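Actin-binding protein (Saccharomyces cerevisiae, PDB 1JO8) regulates Arp2/3-mediated actin assembly at the sides of existing filaments and, through the SH3 domain described here, binds partners such as Ark1, Prk1 and Srv2. Local coordinates at residues 1-13 with 19-31. Residues are numbered along the deposited sequence; the frame is centred on the assembly and turned at random.
Sequences PWATAEYDYDAAE and FVENDKIINIEFV
The ring of F19 takes CB of Y9 over one face, a CH-pi contact 3.8 Å from the ring centroid; in the modelled conformer of I25, CD1 lies over the centre of the opposite face. F19 CG takes the sterically tight position between backbone N and carbonyl carbon (chi1 54°), which turns CD1 to within 3.5 Å of A5 CB. Further along, I28 CD1 adds to the apolar packing on the small A3 CB. On the side of T4, the extended chain of K24 runs alongside the indole of W2, CE 3.6 Å from CZ3, and NZ forms an off-centre cation-pi contact with the six-membered ring. Shortening K24 to an alanine would remove both CE and NZ, and would probably leave the W2 indole without its cationic partner and less restrained on that side. These side chains are positioned by the backbone pairing: A3 and I25 exchange hydrogen bonds as an antiparallel hydrogen-bonded pair, and A5 N reaches D23 O at 2.8 Å. Beyond the regular pairing, where A5 O accepts N22 N, a side chain joins in: D8 OD1 uses its anti lone pair to accept E21 N at 2.8 Å. That bond ties 1-13 to the type II turn V20-D23, the diverging turn, which D23 OD2 braces by accepting V20 N while also forming a salt bridge with K42. Y9 and F19 join the arms of the RT loop through two backbone bonds. As in SH3 barrels, the N-terminal strand 3-5 pairs with strand 24-26 beyond that turn; strand 54-56 flanks 3-5 on its other edge, and 35-40 flanks 24-29.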
ATOM      1  N   PRO A   1      -6.227   3.589  -9.096  1.00  7.60           N
ATOM      2  CA  PRO A   1      -7.129   2.637  -8.425  1.00  6.77           C
ATOM      3  C   PRO A   1      -6.769   2.545  -6.957  1.00  6.52           C
ATOM      4  O   PRO A   1      -5.784   3.122  -6.491  1.00  7.37           O
ATOM      5  CB  PRO A   1      -6.813   1.318  -9.152  1.00  7.51           C
ATOM      6  CG  PRO A   1      -5.373   1.395  -9.421  1.00  8.99           C
ATOM      7  CD  PRO A   1      -5.099   2.856  -9.698  1.00  8.54           C
ATOM      8  N   TRP A   2      -7.613   1.871  -6.206  1.00  5.45           N
ATOM      9  CA  TRP A   2      -7.340   1.491  -4.828  1.00  5.54           C
ATOM     10  C   TRP A   2      -7.245  -0.033  -4.722  1.00  6.09           C
ATOM     11  O   TRP A   2      -7.634  -0.766  -5.618  1.00  6.97           O
ATOM     12  CB  TRP A   2      -8.393   2.058  -3.875  1.00  6.37           C
ATOM     13  CG  TRP A   2      -9.825   1.632  -4.130  1.00  6.31           C
ATOM     14  CD1 TRP A   2     -10.742   2.281  -4.899  1.00  6.86           C
ATOM     15  CD2 TRP A   2     -10.502   0.512  -3.568  1.00  6.55           C
ATOM     16  NE1 TRP A   2     -11.939   1.621  -4.854  1.00  7.35           N
ATOM     17  CE2 TRP A   2     -11.828   0.540  -4.034  1.00  6.84           C
ATOM     18  CE3 TRP A   2     -10.134  -0.496  -2.681  1.00  8.59           C
ATOM     19  CZ2 TRP A   2     -12.770  -0.430  -3.684  1.00  9.24           C
ATOM     20  CZ3 TRP A   2     -11.074  -1.440  -2.332  1.00  9.94           C
ATOM     21  CH2 TRP A   2     -12.372  -1.398  -2.835  1.00  9.84           C
ATOM     22  N   ALA A   3      -6.710  -0.487  -3.605  1.00  5.71           N
ATOM     23  CA  ALA A   3      -6.483  -1.892  -3.367  1.00  5.63           C
ATOM     24  C   ALA A   3      -6.723  -2.256  -1.916  1.00  5.99           C
ATOM     25  O   ALA A   3      -6.761  -1.394  -1.036  1.00  5.88           O
ATOM     26  CB  ALA A   3      -5.038  -2.233  -3.741  1.00  6.57           C
ATOM     27  N   THR A   4      -6.861  -3.548  -1.673  1.00  6.66           N
ATOM     28  CA  THR A   4      -7.035  -4.100  -0.335  1.00  7.41           C
ATOM     29  C   THR A   4      -5.792  -4.910   0.010  1.00  6.54           C
ATOM     30  O   THR A   4      -5.322  -5.712  -0.796  1.00  7.81           O
ATOM     31  CB  THR A   4      -8.270  -5.015  -0.277  1.00  7.96           C
ATOM     32  OG1 THR A   4      -9.416  -4.264  -0.696  1.00 10.52           O
ATOM     33  CG2 THR A   4      -8.536  -5.474   1.138  1.00  9.93           C
ATOM     34  N   ALA A   5      -5.226  -4.661   1.180  1.00  6.35           N
ATOM     35  CA  ALA A   5      -4.069  -5.417   1.621  1.00  6.50           C
ATOM     36  C   ALA A   5      -4.437  -6.869   1.845  1.00  6.95           C
ATOM     37  O   ALA A   5      -5.413  -7.201   2.528  1.00  7.64           O
ATOM     38  CB  ALA A   5      -3.544  -4.825   2.920  1.00  6.35           C
ATOM     39  N   GLU A   6      -3.631  -7.750   1.269  1.00  6.90           N
ATOM     40  CA  GLU A   6      -3.827  -9.184   1.459  1.00  9.36           C
ATOM     41  C   GLU A   6      -3.054  -9.701   2.663  1.00  8.63           C
ATOM     42  O   GLU A   6      -3.433 -10.727   3.235  1.00  8.82           O
ATOM     43  CB  GLU A   6      -3.333  -9.917   0.227  1.00 11.24           C
ATOM     44  CG  GLU A   6      -4.187  -9.710  -1.008  0.50 13.59           C
ATOM     45  CD  GLU A   6      -5.396 -10.627  -1.031  0.60 15.91           C
ATOM     46  OE1 GLU A   6      -5.356 -11.697  -0.372  0.50 17.78           O
ATOM     47  OE2 GLU A   6      -6.378 -10.295  -1.730  0.60 18.77           O
ATOM     48  N   TYR A   7      -1.979  -9.008   3.040  1.00  7.65           N
ATOM     49  CA  TYR A   7      -1.111  -9.423   4.138  1.00  8.15           C
ATOM     50  C   TYR A   7      -0.674  -8.163   4.847  1.00  8.74           C
ATOM     51  O   TYR A   7      -0.604  -7.103   4.225  1.00  8.04           O
ATOM     52  CB  TYR A   7       0.130 -10.178   3.621  1.00  8.97           C
ATOM     53  CG  TYR A   7      -0.211 -11.369   2.764  1.00  9.43           C
ATOM     54  CD1 TYR A   7      -0.731 -12.499   3.357  1.00  9.87           C
ATOM     55  CD2 TYR A   7      -0.092 -11.346   1.378  1.00 12.42           C
ATOM     56  CE1 TYR A   7      -1.083 -13.618   2.623  1.00 12.42           C
ATOM     57  CE2 TYR A   7      -0.467 -12.467   0.618  1.00 13.14           C
ATOM     58  CZ  TYR A   7      -0.969 -13.586   1.268  1.00 12.64           C
ATOM     59  OH  TYR A   7      -1.328 -14.722   0.554  1.00 17.13           O
ATOM     60  N   ASP A   8      -0.318  -8.272   6.113  1.00  8.75           N
ATOM     61  CA  ASP A   8       0.266  -7.163   6.847  1.00  8.45           C
ATOM     62  C   ASP A   8       1.607  -6.802   6.212  1.00  7.62           C
ATOM     63  O   ASP A   8       2.348  -7.707   5.803  1.00  8.35           O
ATOM     64  CB  ASP A   8       0.589  -7.535   8.310  1.00  9.70           C
ATOM     65  CG  ASP A   8      -0.597  -7.845   9.177  1.00 12.30           C
ATOM     66  OD1 ASP A   8      -1.764  -7.760   8.755  1.00 12.28           O
ATOM     67  OD2 ASP A   8      -0.380  -8.205  10.358  1.00 15.32           O
ATOM     68  N   TYR A   9       1.941  -5.518   6.164  1.00  7.35           N
ATOM     69  CA  TYR A   9       3.251  -5.075   5.696  1.00  6.98           C
ATOM     70  C   TYR A   9       3.804  -4.116   6.717  1.00  6.67           C
ATOM     71  O   TYR A   9       3.143  -3.139   7.092  1.00  6.90           O
ATOM     72  CB  TYR A   9       3.230  -4.385   4.323  1.00  6.90           C
ATOM     73  CG  TYR A   9       4.625  -3.949   3.945  1.00  7.63           C
ATOM     74  CD1 TYR A   9       5.577  -4.887   3.594  1.00  8.45           C
ATOM     75  CD2 TYR A   9       5.030  -2.629   4.037  1.00  8.49           C
ATOM     76  CE1 TYR A   9       6.874  -4.541   3.337  1.00  9.18           C
ATOM     77  CE2 TYR A   9       6.337  -2.268   3.760  1.00  8.78           C
ATOM     78  CZ  TYR A   9       7.246  -3.219   3.426  1.00  8.92           C
ATOM     79  OH  TYR A   9       8.575  -2.911   3.176  1.00 10.47           O
ATOM     80  N   ASP A  10       4.999  -4.428   7.187  1.00  6.88           N
ATOM     81  CA  ASP A  10       5.693  -3.574   8.133  1.00  7.22           C
ATOM     82  C   ASP A  10       6.758  -2.752   7.434  1.00  7.29           C
ATOM     83  O   ASP A  10       7.665  -3.316   6.811  1.00  7.50           O
ATOM     84  CB  ASP A  10       6.382  -4.423   9.198  1.00  8.18           C
ATOM     85  CG  ASP A  10       5.419  -5.080  10.155  1.00 10.94           C
ATOM     86  OD1 ASP A  10       4.322  -4.557  10.378  1.00 11.12           O
ATOM     87  OD2 ASP A  10       5.727  -6.123  10.770  1.00 16.04           O
ATOM     88  N   ALA A  11       6.683  -1.440   7.533  1.00  6.74           N
ATOM     89  CA  ALA A  11       7.731  -0.624   6.954  1.00  7.16           C
ATOM     90  C   ALA A  11       9.082  -0.963   7.557  1.00  7.39           C
ATOM     91  O   ALA A  11       9.198  -1.262   8.736  1.00  7.95           O
ATOM     92  CB  ALA A  11       7.457   0.839   7.204  1.00  6.74           C
ATOM     93  N   ALA A  12      10.116  -0.814   6.745  1.00  8.05           N
ATOM     94  CA  ALA A  12      11.490  -0.940   7.198  1.00  8.73           C
ATOM     95  C   ALA A  12      12.270   0.324   6.874  1.00  8.86           C
ATOM     96  O   ALA A  12      13.455   0.410   7.169  1.00  9.55           O
ATOM     97  CB  ALA A  12      12.169  -2.149   6.548  1.00 10.62           C
ATOM     98  N   GLU A  13      11.633   1.289   6.220  1.00  7.85           N
ATOM     99  CA  GLU A  13      12.292   2.533   5.839  1.00  7.46           C
ATOM    100  C   GLU A  13      11.314   3.668   6.036  1.00  7.21           C
ATOM    101  O   GLU A  13      10.096   3.456   6.018  1.00  7.02           O
ATOM    102  CB  GLU A  13      12.756   2.529   4.369  1.00  8.89           C
ATOM    103  CG  GLU A  13      13.690   1.416   3.976  1.00 10.33           C
ATOM    104  CD  GLU A  13      15.044   1.453   4.682  1.00 13.00           C
ATOM    105  OE1 GLU A  13      15.445   2.534   5.164  1.00 13.76           O
ATOM    106  OE2 GLU A  13      15.700   0.397   4.725  1.00 14.11           O
ATOM    107  N   PHE A  19       0.845  -1.289   7.105  1.00  6.26           N
ATOM    108  CA  PHE A  19      -0.574  -1.565   7.070  1.00  6.35           C
ATOM    109  C   PHE A  19      -0.833  -2.989   7.472  1.00  7.12           C
ATOM    110  O   PHE A  19       0.101  -3.772   7.562  1.00  7.24           O
ATOM    111  CB  PHE A  19      -1.179  -1.229   5.705  1.00  6.41           C
ATOM    112  CG  PHE A  19      -0.509  -1.891   4.527  1.00  6.15           C
ATOM    113  CD1 PHE A  19      -0.725  -3.226   4.211  1.00  6.72           C
ATOM    114  CD2 PHE A  19       0.288  -1.142   3.682  1.00  7.45           C
ATOM    115  CE1 PHE A  19      -0.145  -3.791   3.094  1.00  6.74           C
ATOM    116  CE2 PHE A  19       0.865  -1.707   2.562  1.00  8.93           C
ATOM    117  CZ  PHE A  19       0.657  -3.032   2.279  1.00  7.66           C
ATOM    118  N   VAL A  20      -2.102  -3.323   7.698  1.00  7.20           N
ATOM    119  CA  VAL A  20      -2.492  -4.681   8.044  1.00  8.72           C
ATOM    120  C   VAL A  20      -3.464  -5.216   7.010  1.00  8.63           C
ATOM    121  O   VAL A  20      -4.079  -4.455   6.269  1.00  8.07           O
ATOM    122  CB  VAL A  20      -3.105  -4.776   9.462  1.00 10.02           C
ATOM    123  CG1 VAL A  20      -2.035  -4.485  10.508  1.00 11.51           C
ATOM    124  CG2 VAL A  20      -4.286  -3.846   9.611  1.00 11.83           C
ATOM    125  N   GLU A  21      -3.596  -6.535   6.967  1.00  8.47           N
ATOM    126  CA  GLU A  21      -4.521  -7.214   6.096  1.00  9.78           C
ATOM    127  C   GLU A  21      -5.875  -6.515   6.184  1.00  9.17           C
ATOM    128  O   GLU A  21      -6.357  -6.181   7.271  1.00  9.31           O
ATOM    129  CB  GLU A  21      -4.668  -8.681   6.546  1.00 11.37           C
ATOM    130  CG  GLU A  21      -5.422  -9.537   5.517  0.60 12.38           C
ATOM    131  CD  GLU A  21      -5.719 -10.958   5.966  0.60 17.13           C
ATOM    132  OE1 GLU A  21      -5.219 -11.348   7.032  0.50 20.63           O
ATOM    133  OE2 GLU A  21      -6.446 -11.682   5.247  0.65 19.20           O
ATOM    134  N   ASN A  22      -6.493  -6.328   5.030  1.00  7.82           N
ATOM    135  CA  ASN A  22      -7.788  -5.686   4.874  1.00  8.86           C
ATOM    136  C   ASN A  22      -7.806  -4.182   4.895  1.00  8.53           C
ATOM    137  O   ASN A  22      -8.809  -3.599   4.529  1.00  9.40           O
ATOM    138  CB  ASN A  22      -8.844  -6.275   5.774  1.00 10.20           C
ATOM    139  CG  ASN A  22      -9.148  -7.694   5.404  0.50 13.00           C
ATOM    140  OD1 ASN A  22      -9.160  -8.053   4.214  0.60 14.46           O
ATOM    141  ND2 ASN A  22      -9.335  -8.535   6.413  0.55 15.52           N
ATOM    142  N   ASP A  23      -6.698  -3.543   5.223  1.00  7.40           N
ATOM    143  CA  ASP A  23      -6.632  -2.097   5.057  1.00  6.99           C
ATOM    144  C   ASP A  23      -6.672  -1.766   3.573  1.00  6.66           C
ATOM    145  O   ASP A  23      -6.160  -2.513   2.751  1.00  7.11           O
ATOM    146  CB  ASP A  23      -5.326  -1.532   5.619  1.00  7.04           C
ATOM    147  CG  ASP A  23      -5.268  -1.480   7.104  1.00  8.87           C
ATOM    148  OD1 ASP A  23      -6.315  -1.651   7.781  1.00  9.66           O
ATOM    149  OD2 ASP A  23      -4.147  -1.231   7.638  1.00  8.52           O
ATOM    150  N   LYS A  24      -7.261  -0.637   3.230  1.00  5.82           N
ATOM    151  CA  LYS A  24      -7.295  -0.154   1.865  1.00  5.68           C
ATOM    152  C   LYS A  24      -6.184   0.861   1.597  1.00  5.45           C
ATOM    153  O   LYS A  24      -5.844   1.669   2.460  1.00  5.89           O
ATOM    154  CB  LYS A  24      -8.648   0.470   1.560  1.00  5.88           C
ATOM    155  CG  LYS A  24      -9.764  -0.550   1.517  1.00  7.46           C
ATOM    156  CD  LYS A  24     -11.087   0.156   1.188  1.00  9.20           C
ATOM    157  CE  LYS A  24     -12.250  -0.825   1.061  1.00 11.11           C
ATOM    158  NZ  LYS A  24     -13.546  -0.104   0.778  1.00 14.07           N
ATOM    159  N   ILE A  25      -5.580   0.753   0.426  1.00  5.29           N
ATOM    160  CA  ILE A  25      -4.527   1.655  -0.022  1.00  6.23           C
ATOM    161  C   ILE A  25      -5.119   2.319  -1.259  1.00  6.21           C
ATOM    162  O   ILE A  25      -5.540   1.638  -2.194  1.00  7.02           O
ATOM    163  CB  ILE A  25      -3.248   0.896  -0.381  1.00  6.59           C
ATOM    164  CG1 ILE A  25      -2.635   0.240   0.836  1.00  8.31           C
ATOM    165  CG2 ILE A  25      -2.243   1.895  -0.956  1.00  7.77           C
ATOM    166  CD1 ILE A  25      -3.148  -1.141   1.237  0.65  8.46           C
ATOM    167  N   ILE A  26      -5.151   3.639  -1.268  1.00  6.10           N
ATOM    168  CA  ILE A  26      -5.832   4.404  -2.297  1.00  6.25           C
ATOM    169  C   ILE A  26      -4.864   5.244  -3.119  1.00  6.05           C
ATOM    170  O   ILE A  26      -3.697   5.442  -2.750  1.00  5.99           O
ATOM    171  CB  ILE A  26      -6.956   5.288  -1.683  1.00  6.92           C
ATOM    172  CG1 ILE A  26      -6.385   6.471  -0.921  1.00  7.53           C
ATOM    173  CG2 ILE A  26      -7.864   4.453  -0.783  1.00  8.23           C
ATOM    174  CD1 ILE A  26      -7.472   7.469  -0.501  1.00  9.98           C
ATOM    175  N   ASN A  27      -5.341   5.741  -4.250  1.00  6.44           N
ATOM    176  CA  ASN A  27      -4.549   6.590  -5.142  1.00  7.13           C
ATOM    177  C   ASN A  27      -3.213   5.948  -5.460  1.00  6.93           C
ATOM    178  O   ASN A  27      -2.151   6.574  -5.383  1.00  7.30           O
ATOM    179  CB  ASN A  27      -4.349   7.982  -4.572  1.00  8.82           C
ATOM    180  CG  ASN A  27      -3.956   9.035  -5.654  0.50 10.53           C
ATOM    181  OD1 ASN A  27      -4.161   8.833  -6.861  0.50 13.05           O
ATOM    182  ND2 ASN A  27      -3.205  10.048  -5.231  0.50 12.70           N
ATOM    183  N   ILE A  28      -3.270   4.702  -5.886  1.00  5.87           N
ATOM    184  CA  ILE A  28      -2.055   3.983  -6.203  1.00  6.09           C
ATOM    185  C   ILE A  28      -1.416   4.531  -7.469  1.00  5.73           C
ATOM    186  O   ILE A  28      -2.089   4.805  -8.460  1.00  6.24           O
ATOM    187  CB  ILE A  28      -2.351   2.494  -6.331  1.00  5.99           C
ATOM    188  CG1 ILE A  28      -2.704   1.968  -4.942  1.00  7.65           C
ATOM    189  CG2 ILE A  28      -1.174   1.716  -6.931  1.00  6.79           C
ATOM    190  CD1 ILE A  28      -3.328   0.610  -4.909  1.00  8.28           C
ATOM    191  N   GLU A  29      -0.105   4.698  -7.394  1.00  5.64           N
ATOM    192  CA  GLU A  29       0.711   5.177  -8.486  1.00  6.17           C
ATOM    193  C   GLU A  29       1.746   4.106  -8.774  1.00  5.91           C
ATOM    194  O   GLU A  29       2.476   3.670  -7.882  1.00  5.57           O
ATOM    195  CB  GLU A  29       1.323   6.541  -8.128  1.00  7.45           C
ATOM    196  CG  GLU A  29       0.194   7.578  -8.034  1.00 11.89           C
ATOM    197  CD  GLU A  29       0.588   9.028  -7.747  0.50 14.47           C
ATOM    198  OE1 GLU A  29       1.533   9.214  -6.965  0.70 16.62           O
ATOM    199  OE2 GLU A  29      -0.094   9.978  -8.186  0.55 17.45           O
ATOM    200  N   PHE A  30       1.779   3.651 -10.023  1.00  5.32           N
ATOM    201  CA  PHE A  30       2.588   2.510 -10.420  1.00  5.48           C
ATOM    202  C   PHE A  30       3.996   2.987 -10.750  1.00  6.20           C
ATOM    203  O   PHE A  30       4.447   2.918 -11.891  1.00  7.84           O
ATOM    204  CB  PHE A  30       1.920   1.805 -11.601  1.00  6.41           C
ATOM    205  CG  PHE A  30       0.576   1.213 -11.246  1.00  6.56           C
ATOM    206  CD1 PHE A  30       0.472  -0.020 -10.645  1.00  8.13           C
ATOM    207  CD2 PHE A  30      -0.570   1.919 -11.480  1.00  7.74           C
ATOM    208  CE1 PHE A  30      -0.759  -0.542 -10.322  1.00  9.21           C
ATOM    209  CE2 PHE A  30      -1.828   1.391 -11.149  1.00  8.99           C
ATOM    210  CZ  PHE A  30      -1.901   0.162 -10.563  1.00  9.14           C
ATOM    211  N   VAL A  31       4.726   3.395  -9.728  1.00  6.19           N
ATOM    212  CA  VAL A  31       6.037   4.009  -9.935  1.00  6.86           C
ATOM    213  C   VAL A  31       7.125   3.022 -10.296  1.00  7.89           C
ATOM    214  O   VAL A  31       8.123   3.425 -10.865  1.00  8.33           O
ATOM    215  CB  VAL A  31       6.496   4.832  -8.702  1.00  7.64           C
ATOM    216  CG1 VAL A  31       5.573   6.021  -8.477  1.00  8.23           C
ATOM    217  CG2 VAL A  31       6.580   3.967  -7.461  1.00  7.68           C
TER
HETATM  218  O   HOH W   1      -7.653  -9.024   2.338  1.00 27.86           O
HETATM  219  O   HOH W   2      -5.057 -12.629   2.665  1.00 33.37           O
HETATM  220  O   HOH W   3       1.674  -4.088   9.917  1.00 13.72           O